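Local coordinates for protein aminotransferase (Paracoccus denitrificans, PDB 4GRX) that probably transfers amino groups between amine or omega-amino acid donors and carbonyl acceptors, as a pyridoxal-phosphate-dependent omega-aminotransferase of class III, at residues Val396-Pro400 with Thr401-Phe405; Glu202-Glu206 with Ala207-Ala211; Phe439-Glu443 with Ala444-Glu448. All blocks are in the same frame, centred on the assembly; numbering follows the deposited sequence.

Contact 1: Val396-Pro400 with Thr401-Phe405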
ATOM      1  N   VAL A 396       0.553 -11.714  33.870  1.00 35.93           N
ATOM      2  CA  VAL A 396       1.782 -12.298  34.396  1.00 37.08           C
ATOM      3  C   VAL A 396       1.454 -13.588  35.129  1.00 38.31           C
ATOM      4  O   VAL A 396       0.392 -13.685  35.733  1.00 38.77           O
ATOM      5  CB  VAL A 396       2.523 -11.311  35.331  1.00 37.35           C
ATOM      6  CG1 VAL A 396       2.882 -10.031  34.587  1.00 36.22           C
ATOM      7  CG2 VAL A 396       1.684 -10.987  36.559  1.00 37.72           C
ATOM      8  N   LYS A 397       2.343 -14.581  35.055  1.00 39.51           N
ATOM      9  CA  LYS A 397       2.263 -15.773  35.923  1.00 40.97           C
ATOM     10  C   LYS A 397       2.534 -15.398  37.381  1.00 42.48           C
ATOM     11  O   LYS A 397       1.758 -15.733  38.260  1.00 43.30           O
ATOM     12  CB  LYS A 397       3.252 -16.858  35.489  1.00 41.24           C
ATOM     13  CG  LYS A 397       3.278 -18.075  36.411  1.00 42.45           C
ATOM     14  CD  LYS A 397       2.077 -18.990  36.172  1.00 42.15           C
ATOM     15  CE  LYS A 397       1.760 -19.868  37.377  1.00 43.28           C
ATOM     16  NZ  LYS A 397       0.521 -20.665  37.157  1.00 43.17           N
ATOM     17  N   ASP A 398       3.641 -14.706  37.622  1.00 43.59           N
ATOM     18  CA  ASP A 398       3.970 -14.208  38.943  1.00 45.31           C
ATOM     19  C   ASP A 398       4.174 -12.695  38.913  1.00 45.15           C
ATOM     20  O   ASP A 398       5.001 -12.191  38.153  1.00 44.82           O
ATOM     21  CB  ASP A 398       5.225 -14.893  39.473  1.00 46.71           C
ATOM     22  CG  ASP A 398       5.567 -14.451  40.874  1.00 48.45           C
ATOM     23  OD1 ASP A 398       4.908 -14.933  41.819  1.00 49.15           O
ATOM     24  OD2 ASP A 398       6.487 -13.612  41.034  1.00 49.12           O
ATOM     25  N   LYS A 399       3.430 -11.991  39.762  1.00 46.03           N
ATOM     26  CA  LYS A 399       3.432 -10.524  39.803  1.00 46.22           C
ATOM     27  C   LYS A 399       4.708  -9.885  40.383  1.00 47.32           C
ATOM     28  O   LYS A 399       5.334  -9.073  39.693  1.00 47.11           O
ATOM     29  CB  LYS A 399       2.176 -10.008  40.511  1.00 46.87           C
ATOM     30  CG  LYS A 399       1.999  -8.501  40.507  1.00 46.91           C
ATOM     31  CD  LYS A 399       0.535  -8.184  40.761  1.00 47.56           C
ATOM     32  CE  LYS A 399       0.279  -6.686  40.862  1.00 48.14           C
ATOM     33  NZ  LYS A 399      -1.178  -6.383  40.725  1.00 47.96           N
ATOM     34  N   PRO A 400       5.099 -10.227  41.640  1.00 48.60           N
ATOM     35  CA  PRO A 400       6.358  -9.660  42.156  1.00 49.06           C
ATOM     36  C   PRO A 400       7.539  -9.765  41.172  1.00 48.66           C
ATOM     37  O   PRO A 400       8.218  -8.771  40.931  1.00 48.74           O
ATOM     38  CB  PRO A 400       6.637 -10.479  43.437  1.00 50.58           C
ATOM     39  CG  PRO A 400       5.520 -11.461  43.574  1.00 50.63           C
ATOM     40  CD  PRO A 400       4.402 -11.012  42.677  1.00 49.32           C
ATOM     41  N   THR A 401       7.760 -10.945  40.592  1.00 48.15           N
ATOM     42  CA  THR A 401       8.906 -11.158  39.698  1.00 47.75           C
ATOM     43  C   THR A 401       8.658 -10.751  38.243  1.00 46.00           C
ATOM     44  O   THR A 401       9.586 -10.749  37.433  1.00 46.66           O
ATOM     45  CB  THR A 401       9.392 -12.620  39.721  1.00 48.60           C
ATOM     46  OG1 THR A 401       8.340 -13.483  39.268  1.00 47.41           O
ATOM     47  CG2 THR A 401       9.841 -13.027  41.136  1.00 50.40           C
ATOM     48  N   LYS A 402       7.416 -10.423  37.909  1.00 43.98           N
ATOM     49  CA  LYS A 402       7.075  -9.956  36.562  1.00 42.36           C
ATOM     50  C   LYS A 402       7.128 -11.025  35.457  1.00 42.02           C
ATOM     51  O   LYS A 402       7.128 -10.699  34.280  1.00 41.06           O
ATOM     52  CB  LYS A 402       7.947  -8.758  36.175  1.00 41.69           C
ATOM     53  CG  LYS A 402       7.575  -7.464  36.880  1.00 41.40           C
ATOM     54  CD  LYS A 402       8.569  -6.358  36.562  1.00 41.05           C
ATOM     55  CE  LYS A 402       8.150  -5.038  37.182  1.00 40.67           C
ATOM     56  NZ  LYS A 402       9.230  -4.030  37.028  1.00 41.07           N
ATOM     57  N   THR A 403       7.122 -12.295  35.837  1.00 42.85           N
ATOM     58  CA  THR A 403       7.353 -13.378  34.890  1.00 42.79           C
ATOM     59  C   THR A 403       6.093 -13.700  34.091  1.00 41.65           C
ATOM     60  O   THR A 403       5.015 -13.845  34.675  1.00 41.53           O
ATOM     61  CB  THR A 403       7.807 -14.638  35.637  1.00 44.33           C
ATOM     62  OG1 THR A 403       8.152 -14.280  36.980  1.00 45.67           O
ATOM     63  CG2 THR A 403       9.007 -15.263  34.952  1.00 44.76           C
ATOM     64  N   PRO A 404       6.227 -13.829  32.753  1.00 40.68           N
ATOM     65  CA  PRO A 404       5.064 -14.074  31.893  1.00 39.16           C
ATOM     66  C   PRO A 404       4.611 -15.519  31.980  1.00 39.17           C
ATOM     67  O   PRO A 404       5.308 -16.333  32.557  1.00 40.64           O
ATOM     68  CB  PRO A 404       5.599 -13.778  30.488  1.00 38.79           C
ATOM     69  CG  PRO A 404       7.059 -14.068  30.557  1.00 39.90           C
ATOM     70  CD  PRO A 404       7.494 -13.854  31.990  1.00 41.00           C
ATOM     71  N   PHE A 405       3.447 -15.830  31.422  1.00 38.09           N
ATOM     72  CA  PHE A 405       2.989 -17.213  31.325  1.00 38.36           C
ATOM     73  C   PHE A 405       3.820 -17.948  30.277  1.00 38.58           C
ATOM     74  O   PHE A 405       4.358 -17.326  29.364  1.00 38.39           O
ATOM     75  CB  PHE A 405       1.499 -17.277  30.944  1.00 37.39           C
ATOM     76  CG  PHE A 405       0.548 -16.888  32.061  1.00 37.34           C
ATOM     77  CD1 PHE A 405       0.294 -17.761  33.126  1.00 38.29           C
ATOM     78  CD2 PHE A 405      -0.115 -15.659  32.039  1.00 36.34           C
ATOM     79  CE1 PHE A 405      -0.580 -17.409  34.152  1.00 38.20           C
ATOM     80  CE2 PHE A 405      -0.991 -15.307  33.064  1.00 36.31           C
ATOM     81  CZ  PHE A 405      -1.219 -16.183  34.119  1.00 37.38           C
TER
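F405 lays one face of its ring against the backbone of V396 and K397, at the base of a chain reversal built on a type I beta turn, K399 to K402; the arrangement of K402 and T403 opposite D398 resembles a G1 bulge, though its bonds are weak. The F405 end is the tightly packed part. K397 N stands 3.8 Å above the F405 ring, over its centre, while V396 C lies nearer the rim. V396 O, which is also bonded to N380, comes to 3.4 Å from F405 CZ. The K397 and F405 side chains cross at about a right angle, K397 CD 3.7 Å from F405 CE1. Farther along, T403 O receives only weak bonds from K397 N and D398 N. The side with P400, T401 and K402 is exposed to solvent; K402 points away from residues 396-400 and uses its ammonium group on W197, by a hydrogen bond to the carbonyl and a cation-pi contact. D398 adds a firm side-chain hold here, its carboxylate swung anti to the backbone N (chi1 -177°). D398 OD2 takes T401 N at 3.0 Å nearly head-on and T401 OG1 at 2.6 Å on its anti side, from opposite faces of the carboxylate plane.

Contact 2: Glu202-Glu206 with Ala207-Ala211; sequences EGETE and AQFVA
Q208 OE1 accepts from T205 N at 2.8 Å in a nearly straight bond (163° at the hydrogen), the donor standing above the amide plane. The return bond runs from Q208 N to T205 OG1, 3.1 Å away, and the reciprocal pair makes a capping box at the start of helix 206-224, with T205 as N-cap. The threonine hydroxyl sits between its own backbone N and carbonyl carbon (chi1 75°), which turns it to the first helical turn. Beside the box, E204 reaches forward along that turn with an extended chain. Its CG lies 3.7 Å from Q208 CB, the two side chains running in opposite directions, and its OE1 meets the edge of the F209 ring, 3.8 Å from F209 CD1, the carboxylate nearly perpendicular to the ring. OE1 also makes a salt bridge with R212 and accepts from E201 N. Replacing E204 with an alanine would probably leave R212 and E201 N without this carboxylate and remove its contact at the F209 edge. The chemistry thus divides the work: the Thr-Gln box satisfies amides at the helix start, while the charge of E204, lying along the side of the turn, is probably offset by R212.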
ATOM      1  N   GLU A 202      17.038  -2.601  38.469  1.00 46.99           N
ATOM      2  CA  GLU A 202      16.960  -2.716  39.922  1.00 49.62           C
ATOM      3  C   GLU A 202      17.312  -1.367  40.536  1.00 49.39           C
ATOM      4  O   GLU A 202      18.404  -0.839  40.306  1.00 48.88           O
ATOM      5  CB  GLU A 202      17.912  -3.806  40.430  1.00 52.71           C
ATOM      6  CG  GLU A 202      17.496  -4.452  41.753  1.00 57.41           C
ATOM      7  CD  GLU A 202      18.655  -5.119  42.513  1.00 61.84           C
ATOM      8  OE1 GLU A 202      19.723  -5.396  41.912  1.00 62.65           O
ATOM      9  OE2 GLU A 202      18.502  -5.370  43.736  1.00 65.17           O
ATOM     10  N   GLY A 203      16.360  -0.801  41.274  1.00 49.20           N
ATOM     11  CA  GLY A 203      16.536   0.494  41.930  0.88 48.86           C
ATOM     12  C   GLY A 203      16.851   1.668  41.016  1.00 47.04           C
ATOM     13  O   GLY A 203      17.474   2.625  41.448  1.00 48.48           O
ATOM     14  N   GLU A 204      16.430   1.600  39.755  1.00 44.27           N
ATOM     15  CA  GLU A 204      16.609   2.703  38.807  1.00 42.05           C
ATOM     16  C   GLU A 204      15.303   3.492  38.720  1.00 41.36           C
ATOM     17  O   GLU A 204      14.251   2.911  38.435  1.00 40.97           O
ATOM     18  CB  GLU A 204      17.019   2.157  37.427  1.00 39.82           C
ATOM     19  CG  GLU A 204      17.170   3.188  36.317  1.00 38.26           C
ATOM     20  CD  GLU A 204      17.458   2.570  34.947  1.00 36.83           C
ATOM     21  OE1 GLU A 204      16.814   1.558  34.587  1.00 36.52           O
ATOM     22  OE2 GLU A 204      18.316   3.103  34.207  1.00 35.77           O
ATOM     23  N   THR A 205      15.364   4.803  38.972  1.00 41.25           N
ATOM     24  CA  THR A 205      14.178   5.669  38.858  1.00 40.59           C
ATOM     25  C   THR A 205      13.812   5.927  37.407  1.00 38.88           C
ATOM     26  O   THR A 205      14.594   5.662  36.494  1.00 37.95           O
ATOM     27  CB  THR A 205      14.381   7.051  39.500  1.00 41.46           C
ATOM     28  OG1 THR A 205      15.212   7.848  38.641  1.00 40.72           O
ATOM     29  CG2 THR A 205      14.996   6.930  40.881  1.00 42.88           C
ATOM     30  N   GLU A 206      12.622   6.478  37.202  1.00 38.80           N
ATOM     31  CA  GLU A 206      12.136   6.765  35.861  1.00 37.27           C
ATOM     32  C   GLU A 206      13.023   7.789  35.154  1.00 36.01           C
ATOM     33  O   GLU A 206      13.317   7.637  33.966  1.00 34.65           O
ATOM     34  CB  GLU A 206      10.680   7.222  35.917  1.00 38.24           C
ATOM     35  CG  GLU A 206      10.013   7.319  34.554  1.00 38.19           C
ATOM     36  CD  GLU A 206       8.498   7.201  34.614  1.00 39.29           C
ATOM     37  OE1 GLU A 206       7.939   6.922  35.703  1.00 40.70           O
ATOM     38  OE2 GLU A 206       7.863   7.384  33.553  1.00 39.16           O
ATOM     39  N   ALA A 207      13.462   8.805  35.903  1.00 36.24           N
ATOM     40  CA  ALA A 207      14.385   9.849  35.399  1.00 35.09           C
ATOM     41  C   ALA A 207      15.758   9.282  35.005  1.00 34.08           C
ATOM     42  O   ALA A 207      16.341   9.679  33.980  1.00 33.33           O
ATOM     43  CB  ALA A 207      14.546  10.961  36.423  1.00 35.88           C
ATOM     44  N   GLN A 208      16.260   8.355  35.819  1.00 33.97           N
ATOM     45  CA  GLN A 208      17.504   7.645  35.524  1.00 33.31           C
ATOM     46  C   GLN A 208      17.347   6.742  34.299  1.00 31.66           C
ATOM     47  O   GLN A 208      18.255   6.638  33.478  1.00 31.36           O
ATOM     48  CB  GLN A 208      17.967   6.828  36.734  1.00 34.31           C
ATOM     49  CG  GLN A 208      18.488   7.643  37.910  1.00 35.52           C
ATOM     50  CD  GLN A 208      18.565   6.825  39.179  1.00 36.74           C
ATOM     51  OE1 GLN A 208      18.002   5.734  39.267  1.00 36.48           O
ATOM     52  NE2 GLN A 208      19.254   7.352  40.174  1.00 38.24           N
ATOM     53  N   PHE A 209      16.186   6.110  34.179  1.00 30.60           N
ATOM     54  CA  PHE A 209      15.840   5.348  32.999  1.00 28.86           C
ATOM     55  C   PHE A 209      15.833   6.208  31.732  1.00 27.74           C
ATOM     56  O   PHE A 209      16.380   5.790  30.707  1.00 26.92           O
ATOM     57  CB  PHE A 209      14.481   4.675  33.201  1.00 28.60           C
ATOM     58  CG  PHE A 209      14.012   3.880  32.020  1.00 27.28           C
ATOM     59  CD1 PHE A 209      14.654   2.703  31.653  1.00 26.94           C
ATOM     60  CD2 PHE A 209      12.912   4.300  31.271  1.00 26.71           C
ATOM     61  CE1 PHE A 209      14.208   1.956  30.566  1.00 25.87           C
ATOM     62  CE2 PHE A 209      12.466   3.559  30.176  1.00 25.63           C
ATOM     63  CZ  PHE A 209      13.108   2.382  29.833  1.00 25.16           C
ATOM     64  N   VAL A 210      15.211   7.389  31.793  1.00 27.90           N
ATOM     65  CA  VAL A 210      15.150   8.285  30.635  1.00 27.24           C
ATOM     66  C   VAL A 210      16.538   8.799  30.273  1.00 27.55           C
ATOM     67  O   VAL A 210      16.879   8.907  29.087  1.00 26.68           O
ATOM     68  CB  VAL A 210      14.161   9.461  30.820  1.00 27.68           C
ATOM     69  CG1 VAL A 210      14.393  10.543  29.761  1.00 27.09           C
ATOM     70  CG2 VAL A 210      12.723   8.958  30.761  1.00 27.15           C
ATOM     71  N   ALA A 211      17.348   9.089  31.289  1.00 28.86           N
ATOM     72  CA  ALA A 211      18.730   9.491  31.038  1.00 29.46           C
ATOM     73  C   ALA A 211      19.563   8.367  30.384  1.00 29.11           C
ATOM     74  O   ALA A 211      20.389   8.647  29.506  1.00 28.71           O
ATOM     75  CB  ALA A 211      19.385  10.004  32.304  1.00 30.77           C
TER

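Contact 3: Phe439-Glu443 with Ala444-Glu448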
ATOM      1  N   PHE A 439     -14.369   5.900  19.403  1.00 29.02           N
ATOM      2  CA  PHE A 439     -14.629   7.126  20.149  1.00 29.56           C
ATOM      3  C   PHE A 439     -16.118   7.315  20.486  1.00 30.63           C
ATOM      4  O   PHE A 439     -16.448   7.896  21.512  1.00 31.55           O
ATOM      5  CB  PHE A 439     -14.083   8.339  19.385  1.00 29.57           C
ATOM      6  CG  PHE A 439     -12.588   8.295  19.107  1.00 28.53           C
ATOM      7  CD1 PHE A 439     -12.020   9.191  18.201  1.00 28.39           C
ATOM      8  CD2 PHE A 439     -11.747   7.368  19.740  1.00 27.68           C
ATOM      9  CE1 PHE A 439     -10.654   9.171  17.945  1.00 27.67           C
ATOM     10  CE2 PHE A 439     -10.380   7.342  19.481  1.00 26.81           C
ATOM     11  CZ  PHE A 439      -9.831   8.246  18.583  1.00 26.86           C
ATOM     12  N   ILE A 440     -17.013   6.811  19.643  1.00 30.76           N
ATOM     13  CA  ILE A 440     -18.471   6.928  19.862  1.00 32.11           C
ATOM     14  C   ILE A 440     -19.014   6.123  21.062  1.00 32.46           C
ATOM     15  O   ILE A 440     -20.238   6.012  21.251  1.00 33.76           O
ATOM     16  CB  ILE A 440     -19.277   6.545  18.597  1.00 32.44           C
ATOM     17  CG1 ILE A 440     -19.040   5.071  18.227  1.00 31.61           C
ATOM     18  CG2 ILE A 440     -18.907   7.453  17.432  1.00 32.31           C
ATOM     19  CD1 ILE A 440     -20.225   4.425  17.545  1.00 32.40           C
ATOM     20  N   LEU A 441     -18.104   5.584  21.868  1.00 31.45           N
ATOM     21  CA  LEU A 441     -18.435   4.673  22.961  1.00 31.58           C
ATOM     22  C   LEU A 441     -19.116   5.372  24.139  1.00 33.00           C
ATOM     23  O   LEU A 441     -18.584   6.362  24.665  1.00 33.23           O
ATOM     24  CB  LEU A 441     -17.175   3.958  23.459  1.00 30.22           C
ATOM     25  CG  LEU A 441     -17.432   2.750  24.359  1.00 30.32           C
ATOM     26  CD1 LEU A 441     -17.683   1.504  23.512  1.00 29.67           C
ATOM     27  CD2 LEU A 441     -16.264   2.541  25.309  1.00 29.73           C
ATOM     28  N   THR A 442     -20.262   4.823  24.557  1.00 39.45           N
ATOM     29  CA  THR A 442     -21.077   5.380  25.642  1.00 39.85           C
ATOM     30  C   THR A 442     -20.700   4.749  26.987  1.00 40.08           C
ATOM     31  O   THR A 442     -20.202   3.624  27.027  1.00 38.84           O
ATOM     32  CB  THR A 442     -22.601   5.169  25.397  1.00 39.58           C
ATOM     33  OG1 THR A 442     -22.953   3.787  25.597  1.00 38.86           O
ATOM     34  CG2 THR A 442     -23.037   5.625  23.991  1.00 40.01           C
ATOM     35  N   GLU A 443     -20.950   5.462  28.085  1.00 42.62           N
ATOM     36  CA  GLU A 443     -20.623   4.963  29.429  1.00 44.57           C
ATOM     37  C   GLU A 443     -21.154   3.557  29.681  1.00 43.10           C
ATOM     38  O   GLU A 443     -20.518   2.770  30.381  1.00 43.54           O
ATOM     39  CB  GLU A 443     -21.122   5.921  30.516  1.00 49.43           C
ATOM     40  CG  GLU A 443     -20.578   7.335  30.367  1.00 52.39           C
ATOM     41  CD  GLU A 443     -21.111   8.307  31.401  1.00 58.33           C
ATOM     42  OE1 GLU A 443     -21.710   7.852  32.397  1.00 61.26           O
ATOM     43  OE2 GLU A 443     -20.921   9.535  31.228  1.00 61.22           O
ATOM     44  N   ALA A 444     -22.313   3.250  29.103  1.00 42.24           N
ATOM     45  CA  ALA A 444     -22.957   1.944  29.276  1.00 42.47           C
ATOM     46  C   ALA A 444     -22.190   0.873  28.507  1.00 39.42           C
ATOM     47  O   ALA A 444     -21.940  -0.219  29.014  1.00 39.70           O
ATOM     48  CB  ALA A 444     -24.411   1.996  28.829  1.00 44.13           C
ATOM     49  N   GLN A 445     -21.803   1.206  27.288  1.00 37.40           N
ATOM     50  CA  GLN A 445     -20.960   0.337  26.479  1.00 35.69           C
ATOM     51  C   GLN A 445     -19.587   0.086  27.138  1.00 34.75           C
ATOM     52  O   GLN A 445     -19.048  -1.028  27.073  1.00 33.95           O
ATOM     53  CB  GLN A 445     -20.818   0.929  25.071  1.00 35.85           C
ATOM     54  CG  GLN A 445     -22.136   0.906  24.303  1.00 37.57           C
ATOM     55  CD  GLN A 445     -22.198   1.831  23.096  1.00 38.94           C
ATOM     56  OE1 GLN A 445     -21.250   2.565  22.776  1.00 39.03           O
ATOM     57  NE2 GLN A 445     -23.334   1.795  22.407  1.00 41.17           N
ATOM     58  N   MET A 446     -19.038   1.104  27.793  1.00 35.66           N
ATOM     59  CA  MET A 446     -17.756   0.957  28.472  1.00 36.31           C
ATOM     60  C   MET A 446     -17.866  -0.035  29.629  1.00 36.94           C
ATOM     61  O   MET A 446     -16.965  -0.858  29.855  1.00 36.48           O
ATOM     62  CB  MET A 446     -17.209   2.307  28.941  1.00 39.20           C
ATOM     63  CG  MET A 446     -15.835   2.206  29.569  1.00 41.41           C
ATOM     64  SD  MET A 446     -15.239   3.766  30.232  1.00 47.47           S
ATOM     65  CE  MET A 446     -14.677   4.594  28.749  1.00 48.06           C
ATOM     66  N   ASP A 447     -18.984   0.043  30.348  1.00 38.92           N
ATOM     67  CA  ASP A 447     -19.318  -0.932  31.386  1.00 40.92           C
ATOM     68  C   ASP A 447     -19.492  -2.328  30.814  1.00 38.88           C
ATOM     69  O   ASP A 447     -19.067  -3.305  31.430  1.00 39.58           O
ATOM     70  CB  ASP A 447     -20.571  -0.501  32.139  1.00 44.89           C
ATOM     71  CG  ASP A 447     -20.324   0.679  33.030  1.00 48.92           C
ATOM     72  OD1 ASP A 447     -21.278   1.105  33.722  1.00 53.47           O
ATOM     73  OD2 ASP A 447     -19.177   1.182  33.037  1.00 48.68           O
ATOM     74  N   GLU A 448     -20.113  -2.422  29.641  1.00 37.40           N
ATOM     75  CA  GLU A 448     -20.309  -3.711  28.987  1.00 37.11           C
ATOM     76  C   GLU A 448     -18.971  -4.385  28.716  1.00 35.12           C
ATOM     77  O   GLU A 448     -18.781  -5.558  29.042  1.00 35.47           O
ATOM     78  CB  GLU A 448     -21.087  -3.570  27.676  1.00 37.20           C
ATOM     79  CG  GLU A 448     -21.554  -4.916  27.141  1.00 39.14           C
ATOM     80  CD  GLU A 448     -22.110  -4.843  25.746  1.00 40.64           C
ATOM     81  OE1 GLU A 448     -22.435  -3.737  25.284  1.00 40.14           O
ATOM     82  OE2 GLU A 448     -22.219  -5.910  25.112  1.00 43.16           O
TER
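L441 straddles the first turn of helix 443-463 with its two methyl branches: CD1 comes to 3.5 Å from Q445 CB, while CD2 rests 3.8 Å from M446 CB. The leucine and Q445 side chains run antiparallel to one another, whereas those of L441 and M446 meet at about a right angle. L441 CG lies opposite the backbone N (chi1 -166°), which carries the isobutyl group onto the helix. On the polar side, T442 OG1 faces the aliphatic part of Q445, 3.3 Å from CG. Q445 itself extends backward along the chain, and its OE1 accepts from T442 N at 3.0 Å, the donor well above the amide plane. With the longer bond from Q445 N to T442 OG1, 3.3 Å, this completes a capping box, and T442 is the N-cap of the helix. The regular helical bonding begins at once, T442 O taking M446 N nearly end-on. One residue further, D447 N bonds to E443 O at 3.1 Å.

In the second shell, N360 ND2 donates to the carbonyls of both L441 and F439, so that one asparagine side chain bridges two carbonyls of the approach to the cap. Helix 357-375 supplies R367, which packs on M446 and makes a salt bridge with D447 OD2, and L364, which touches E443. Elsewhere Q445 rests on P51 and E448 bonds to Y52, while F439 packs on N298, the neighbour of K297, the lysine that carries the pyridoxal phosphate.

Overall arrangement
The three contacts illustrate one principle, that short-range contacts, largely polar, gather where the chain changes course. Contact 1 is a surface reversal between strand 390-395 and helix 411-421; contacts 2 and 3 are partly buried helix starts. The latter two share a Thr-Gln capping box, yet the side chain lying over the turn differs: a leucine in 439-448, a glutamate salt-bridged to an arginine in 202-211. In contact 1 an aspartate grips the turn instead. Contacts 1 and 2 lie on the same side of the chain's centre, about 8 Å apart at their nearest atoms. Contacts 1 and 3 are about 31 Å apart between centres, near opposite ends of helix 443-463.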